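Local coordinates for protein acetylxylan esterase / glucomannan deacetylase (Cellvibrio japonicus, PDB 2WAA) that removes acetyl groups from acetylated xylan and glucomannan, as a carbohydrate esterase family 2 enzyme of plant cell wall breakdown, at residues A[136-141]-A[227-232]; A[188-193]-A[235-240]. All coordinates share one frame; numbering follows the deposited sequence.

Contact 1 of 2, residues A[136-141]-A[227-232]; sequences LVLGDS and DLIISA. With ACT (acetate ion), chain C.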
loop_
_atom_site.group_PDB
_atom_site.type_symbol
_atom_site.label_atom_id
_atom_site.label_comp_id
_atom_site.label_asym_id
_atom_site.label_seq_id
_atom_site.Cartn_x
_atom_site.Cartn_y
_atom_site.Cartn_z
ATOM N N LEU A 136 -7.529 -5.041 -2.150
ATOM C CA LEU A 136 -7.373 -3.759 -1.473
ATOM C C LEU A 136 -7.126 -4.107 0.009
ATOM O O LEU A 136 -7.942 -4.772 0.614
ATOM C CB LEU A 136 -8.685 -2.964 -1.596
ATOM C CG LEU A 136 -8.739 -1.716 -0.676
ATOM C CD1 LEU A 136 -7.642 -0.691 -0.999
ATOM C CD2 LEU A 136 -10.126 -1.081 -0.908
ATOM N N VAL A 137 -6.055 -3.584 0.605
ATOM C CA VAL A 137 -5.785 -3.798 2.037
ATOM C C VAL A 137 -5.891 -2.431 2.733
ATOM O O VAL A 137 -5.199 -1.485 2.357
ATOM C CB VAL A 137 -4.394 -4.354 2.284
ATOM C CG1 VAL A 137 -4.220 -4.760 3.775
ATOM C CG2 VAL A 137 -4.130 -5.591 1.385
ATOM N N LEU A 138 -6.723 -2.372 3.763
ATOM C CA LEU A 138 -6.967 -1.112 4.514
ATOM C C LEU A 138 -6.358 -1.276 5.912
ATOM O O LEU A 138 -6.543 -2.319 6.570
ATOM C CB LEU A 138 -8.465 -0.880 4.702
ATOM C CG LEU A 138 -9.276 -0.859 3.409
ATOM C CD1 LEU A 138 -10.792 -0.781 3.651
ATOM C CD2 LEU A 138 -8.810 0.262 2.518
ATOM N N GLY A 139 -5.660 -0.269 6.400
ATOM C CA GLY A 139 -5.117 -0.443 7.730
ATOM C C GLY A 139 -4.245 0.707 8.218
ATOM O O GLY A 139 -4.369 1.847 7.782
ATOM N N ASP A 140 -3.360 0.359 9.130
ATOM C CA ASP A 140 -2.488 1.325 9.769
ATOM C C ASP A 140 -1.027 1.049 9.382
ATOM O O ASP A 140 -0.776 0.509 8.317
ATOM C CB ASP A 140 -2.736 1.265 11.290
ATOM C CG ASP A 140 -2.574 -0.158 11.877
ATOM O OD1 ASP A 140 -1.714 -0.978 11.420
ATOM O OD2 ASP A 140 -3.343 -0.479 12.822
ATOM N N SER A 141 -0.059 1.421 10.224
ATOM C CA SER A 141 1.346 1.354 9.793
ATOM C C SER A 141 1.848 -0.046 9.489
ATOM O O SER A 141 2.803 -0.171 8.714
ATOM C CB SER A 141 2.340 1.969 10.838
ATOM O OG SER A 141 2.360 1.122 11.977
ATOM N N ASP A 227 -11.608 -7.457 -5.940
ATOM C CA ASP A 227 -12.320 -8.713 -5.704
ATOM C C ASP A 227 -12.314 -9.017 -4.208
ATOM O O ASP A 227 -13.242 -9.624 -3.691
ATOM C CB ASP A 227 -11.556 -9.818 -6.381
ATOM C CG ASP A 227 -11.542 -9.656 -7.883
ATOM O OD1 ASP A 227 -12.636 -9.612 -8.453
ATOM O OD2 ASP A 227 -10.442 -9.554 -8.466
ATOM N N LEU A 228 -11.235 -8.612 -3.527
ATOM C CA LEU A 228 -11.104 -8.857 -2.079
ATOM C C LEU A 228 -10.616 -7.592 -1.379
ATOM O O LEU A 228 -9.647 -6.954 -1.825
ATOM C CB LEU A 228 -10.095 -9.955 -1.845
ATOM C CG LEU A 228 -9.470 -10.091 -0.453
ATOM C CD1 LEU A 228 -10.493 -10.555 0.533
ATOM C CD2 LEU A 228 -8.326 -11.119 -0.461
ATOM N N ILE A 229 -11.294 -7.240 -0.281
ATOM C CA ILE A 229 -10.895 -6.134 0.559
ATOM C C ILE A 229 -10.552 -6.699 1.946
ATOM O O ILE A 229 -11.365 -7.372 2.578
ATOM C CB ILE A 229 -11.997 -5.079 0.703
ATOM C CG1 ILE A 229 -12.437 -4.601 -0.686
ATOM C CG2 ILE A 229 -11.516 -3.935 1.655
ATOM C CD1 ILE A 229 -13.540 -3.645 -0.665
ATOM N N ILE A 230 -9.357 -6.417 2.416
ATOM C CA ILE A 230 -8.992 -6.838 3.778
ATOM C C ILE A 230 -8.993 -5.609 4.629
ATOM O O ILE A 230 -8.299 -4.652 4.288
ATOM C CB ILE A 230 -7.572 -7.431 3.767
ATOM C CG1 ILE A 230 -7.590 -8.662 2.836
ATOM C CG2 ILE A 230 -7.117 -7.850 5.224
ATOM C CD1 ILE A 230 -6.228 -9.128 2.440
ATOM N N SER A 231 -9.700 -5.630 5.759
ATOM C CA SER A 231 -9.596 -4.488 6.666
ATOM C C SER A 231 -8.877 -4.946 7.933
ATOM O O SER A 231 -9.395 -5.799 8.644
ATOM C CB SER A 231 -10.993 -3.997 7.036
ATOM O OG SER A 231 -10.850 -2.866 7.886
ATOM N N ALA A 232 -7.686 -4.396 8.180
ATOM C CA ALA A 232 -6.805 -4.760 9.296
ATOM C C ALA A 232 -6.613 -3.538 10.218
ATOM O O ALA A 232 -5.546 -3.390 10.857
ATOM C CB ALA A 232 -5.452 -5.215 8.712
HETATM C C ACT C . 0.568 1.998 13.864
HETATM O O ACT C . 1.580 2.590 14.379
HETATM O OXT ACT C . -0.023 2.629 12.957
HETATM C CH3 ACT C . 0.092 0.634 14.287
HETATM O O HOH W 1 -3.019 -2.579 9.558
#
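Leu136 and Leu138 meet Ile229 on one face of a parallel beta-sheet, where strands 136-139 and 228-231 run side by side at 15°. Ile229 holds CG2 anti to its backbone nitrogen, and this methyl reaches both leucines: Leu138 CD1 lies 3.8 Å from Ile229 CG2, and Leu136 CD2 is also in touch. The side chain of Leu136 runs alongside that of Ile229 in the same direction, whereas that of Leu138 crosses it at a slant. Ser231 shares this face, its hydroxyl bonded to Tyr252. On the other face Val137 CG2 and Ile230 CD1 make a looser contact, 4.2 Å apart, with Leu333 of helix 319-337 packed against Ile230.

Four backbone hydrogen bonds join the strands. Leu136 N donates to Leu228 O and Ile230 N returns a bond to Leu136 O; Leu138 N then reaches Ile230 O at 2.8 Å, and Ala232 N ends the series on Leu138 O at 2.9 Å. Beyond it the chains part and a water takes over, accepting from Asp140 N while donating to Asp140 OD1 and, at 3.0 Å, to Ala232 O.

Asp140 OD1 also accepts from Val142 N, which helps hold the turn leading to Ser141, the inferred nucleophile. The Ser141 backbone N gives a 3.0 Å bond to OXT of a bound acetate that Gly186, Asn236 and His316 also hold. A buried, largely apolar strand pair thus leads into the turn that bears the serine, and the amide-bound acetate oxygen probably marks the oxyanion hole of this SGNH-type hydrolase.

Contact 2 of 2, residues A[188-193]-A[235-240]; sequences GLIRSW and TNDFSP. With ACT (acetate ion), chain C.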
loop_
_atom_site.group_PDB
_atom_site.type_symbol
_atom_site.label_atom_id
_atom_site.label_comp_id
_atom_site.label_asym_id
_atom_site.label_seq_id
_atom_site.Cartn_x
_atom_site.Cartn_y
_atom_site.Cartn_z
ATOM N N GLY A 188 -6.709 5.199 13.195
ATOM C CA GLY A 188 -7.665 4.142 13.549
ATOM C C GLY A 188 -8.956 4.279 12.791
ATOM O O GLY A 188 -9.106 5.160 11.894
ATOM N N LEU A 189 -9.906 3.413 13.142
ATOM C CA LEU A 189 -11.241 3.486 12.610
ATOM C C LEU A 189 -11.973 4.728 13.176
ATOM O O LEU A 189 -12.696 5.440 12.450
ATOM C CB LEU A 189 -12.027 2.224 13.020
ATOM C CG LEU A 189 -13.452 2.221 12.518
ATOM C CD1 LEU A 189 -13.488 1.935 10.993
ATOM C CD2 LEU A 189 -14.213 1.146 13.263
ATOM N N ILE A 190 -11.745 4.981 14.467
ATOM C CA ILE A 190 -12.370 6.135 15.152
ATOM C C ILE A 190 -11.441 7.117 15.837
ATOM O O ILE A 190 -11.856 8.253 16.120
ATOM C CB ILE A 190 -13.491 5.723 16.139
ATOM C CG1 ILE A 190 -12.914 5.104 17.416
ATOM C CG2 ILE A 190 -14.525 4.783 15.437
ATOM C CD1 ILE A 190 -14.041 4.794 18.457
ATOM N N ARG A 191 -10.208 6.725 16.133
ATOM C CA ARG A 191 -9.256 7.664 16.757
ATOM C C ARG A 191 -7.834 7.241 16.508
ATOM O O ARG A 191 -7.553 6.055 16.208
ATOM C CB ARG A 191 -9.487 7.757 18.278
ATOM C CG ARG A 191 -9.189 6.452 18.988
ATOM C CD ARG A 191 -9.694 6.522 20.483
ATOM N NE ARG A 191 -9.490 5.264 21.221
ATOM C CZ ARG A 191 -9.835 5.093 22.505
ATOM N NH1 ARG A 191 -10.371 6.125 23.191
ATOM N NH2 ARG A 191 -9.627 3.921 23.118
ATOM N N SER A 192 -6.926 8.205 16.597
ATOM C CA SER A 192 -5.515 7.941 16.472
ATOM C C SER A 192 -4.907 7.404 17.775
ATOM O O SER A 192 -5.576 7.415 18.824
ATOM C CB SER A 192 -4.828 9.220 16.016
ATOM O OG SER A 192 -5.423 9.671 14.794
ATOM N N TRP A 193 -3.676 6.892 17.698
ATOM C CA TRP A 193 -3.003 6.250 18.846
ATOM C C TRP A 193 -2.968 7.169 20.076
ATOM O O TRP A 193 -2.989 6.691 21.224
ATOM C CB TRP A 193 -1.585 5.851 18.461
ATOM C CG TRP A 193 -0.687 7.013 18.232
ATOM C CD1 TRP A 193 -0.523 7.737 17.090
ATOM C CD2 TRP A 193 0.137 7.628 19.234
ATOM N NE1 TRP A 193 0.415 8.771 17.312
ATOM C CE2 TRP A 193 0.821 8.707 18.625
ATOM C CE3 TRP A 193 0.371 7.347 20.587
ATOM C CZ2 TRP A 193 1.724 9.514 19.335
ATOM C CZ3 TRP A 193 1.272 8.165 21.298
ATOM C CH2 TRP A 193 1.933 9.222 20.670
ATOM N N THR A 235 -5.347 -1.334 15.711
ATOM C CA THR A 235 -4.283 -1.165 16.706
ATOM C C THR A 235 -4.386 0.219 17.370
ATOM O O THR A 235 -4.329 0.336 18.597
ATOM C CB THR A 235 -2.930 -1.244 16.057
ATOM O OG1 THR A 235 -2.837 -2.522 15.405
ATOM C CG2 THR A 235 -1.802 -1.140 17.109
ATOM N N ASN A 236 -4.521 1.264 16.576
ATOM C CA ASN A 236 -4.407 2.610 17.173
ATOM C C ASN A 236 -5.648 2.998 17.957
ATOM O O ASN A 236 -5.567 3.778 18.921
ATOM C CB ASN A 236 -4.020 3.630 16.080
ATOM C CG ASN A 236 -2.668 3.296 15.476
ATOM O OD1 ASN A 236 -1.679 3.131 16.220
ATOM N ND2 ASN A 236 -2.612 3.108 14.121
ATOM N N ASP A 237 -6.811 2.484 17.549
ATOM C CA ASP A 237 -8.025 2.711 18.322
ATOM C C ASP A 237 -7.894 2.181 19.744
ATOM O O ASP A 237 -8.550 2.695 20.672
ATOM C CB ASP A 237 -9.226 2.025 17.687
ATOM C CG ASP A 237 -9.565 2.614 16.338
ATOM O OD1 ASP A 237 -9.926 3.820 16.304
ATOM O OD2 ASP A 237 -9.436 1.879 15.325
ATOM N N PHE A 238 -7.130 1.085 19.892
ATOM C CA PHE A 238 -6.955 0.410 21.211
ATOM C C PHE A 238 -5.737 0.893 21.999
ATOM O O PHE A 238 -5.525 0.481 23.153
ATOM C CB PHE A 238 -6.896 -1.135 21.017
ATOM C CG PHE A 238 -8.238 -1.724 20.699
ATOM C CD1 PHE A 238 -8.891 -1.359 19.529
ATOM C CD2 PHE A 238 -8.887 -2.571 21.576
ATOM C CE1 PHE A 238 -10.152 -1.861 19.220
ATOM C CE2 PHE A 238 -10.139 -3.083 21.296
ATOM C CZ PHE A 238 -10.800 -2.732 20.120
ATOM N N SER A 239 -4.946 1.776 21.398
ATOM C CA SER A 239 -3.736 2.259 22.074
ATOM C C SER A 239 -4.029 3.020 23.352
ATOM O O SER A 239 -3.383 2.779 24.375
ATOM C CB SER A 239 -2.879 3.093 21.129
ATOM O OG SER A 239 -2.424 2.245 20.116
ATOM N N PRO A 240 -5.013 3.928 23.319
ATOM C CA PRO A 240 -5.317 4.593 24.586
ATOM C C PRO A 240 -5.999 3.683 25.609
ATOM O O PRO A 240 -5.882 3.956 26.801
ATOM C CB PRO A 240 -6.306 5.707 24.184
ATOM C CG PRO A 240 -6.130 5.872 22.658
ATOM C CD PRO A 240 -5.802 4.489 22.190
HETATM C C ACT C . 0.568 1.998 13.864
HETATM O O ACT C . 1.580 2.590 14.379
HETATM O OXT ACT C . -0.023 2.629 12.957
HETATM C CH3 ACT C . 0.092 0.634 14.287
#
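With CG anti to its carbonyl carbon (chi1 -65°), Asp237 turns its carboxylate from the short, weakly bonded helix 235-238 into the bend at 188-191, where three successive amides meet it. Leu189 N meets the syn lone pair of Asp237 OD2 at 2.7 Å. Asp237 OD1 takes two donors: Ile190 N at 2.8 Å, on the syn side but out of the carboxylate plane, and Arg191 N, nearly in line with the C-O bond. Tyr248 OH adds a further bond to OD2.

Arg191 CG sits between the backbone N and the carbonyl carbon (chi1 65°) and the chain then runs extended, which carries the guanidinium to the main chain of Asp237 instead of its carboxylate. Arg191 NE and NH2 both bond to Asp237 O, at 2.8 and 2.9 Å, and the oxygen lies in the guanidinium plane. Pro240 CG sits over one face, toward its rim, 3.7 Å from Arg191 NE.

At the other end Trp193 CB packs on Asn236 OD1 at 3.5 Å, while Asn236 ND2 bonds to Arg187 O and, at 2.9 Å, to acetate OXT. So many N-H donors probably stabilise the buried negative charge of Asp237. They also tie the loop to the helix that bears Asn236, the inferred transition-state stabiliser, and the bond to Arg187 O helps fix the amide, whose ND2 probably faces the oxyanion position.

Overall arrangement
Both contacts belong to the GDSL-like, SGNH-type hydrolase domain, their centres about 16 Å apart. Contact 1 lies in the five-stranded parallel sheet and contact 2 among the loops beyond the C-terminal ends of its strands. Along the chain the segments alternate: 136-141, 188-193, 227-232, 235-240. Strand 177-183, the other neighbour of 133-139 in the sheet, leads into 188-193, and strand 228-231 runs directly on to helix 235-238. The two contacts touch where Asp140 packs against Thr235 and Asn236, and a single acetate joins them. Three neighbouring strands and the loops that follow them thus assemble one active site, with Gly186 and His316 also bonded to the acetate.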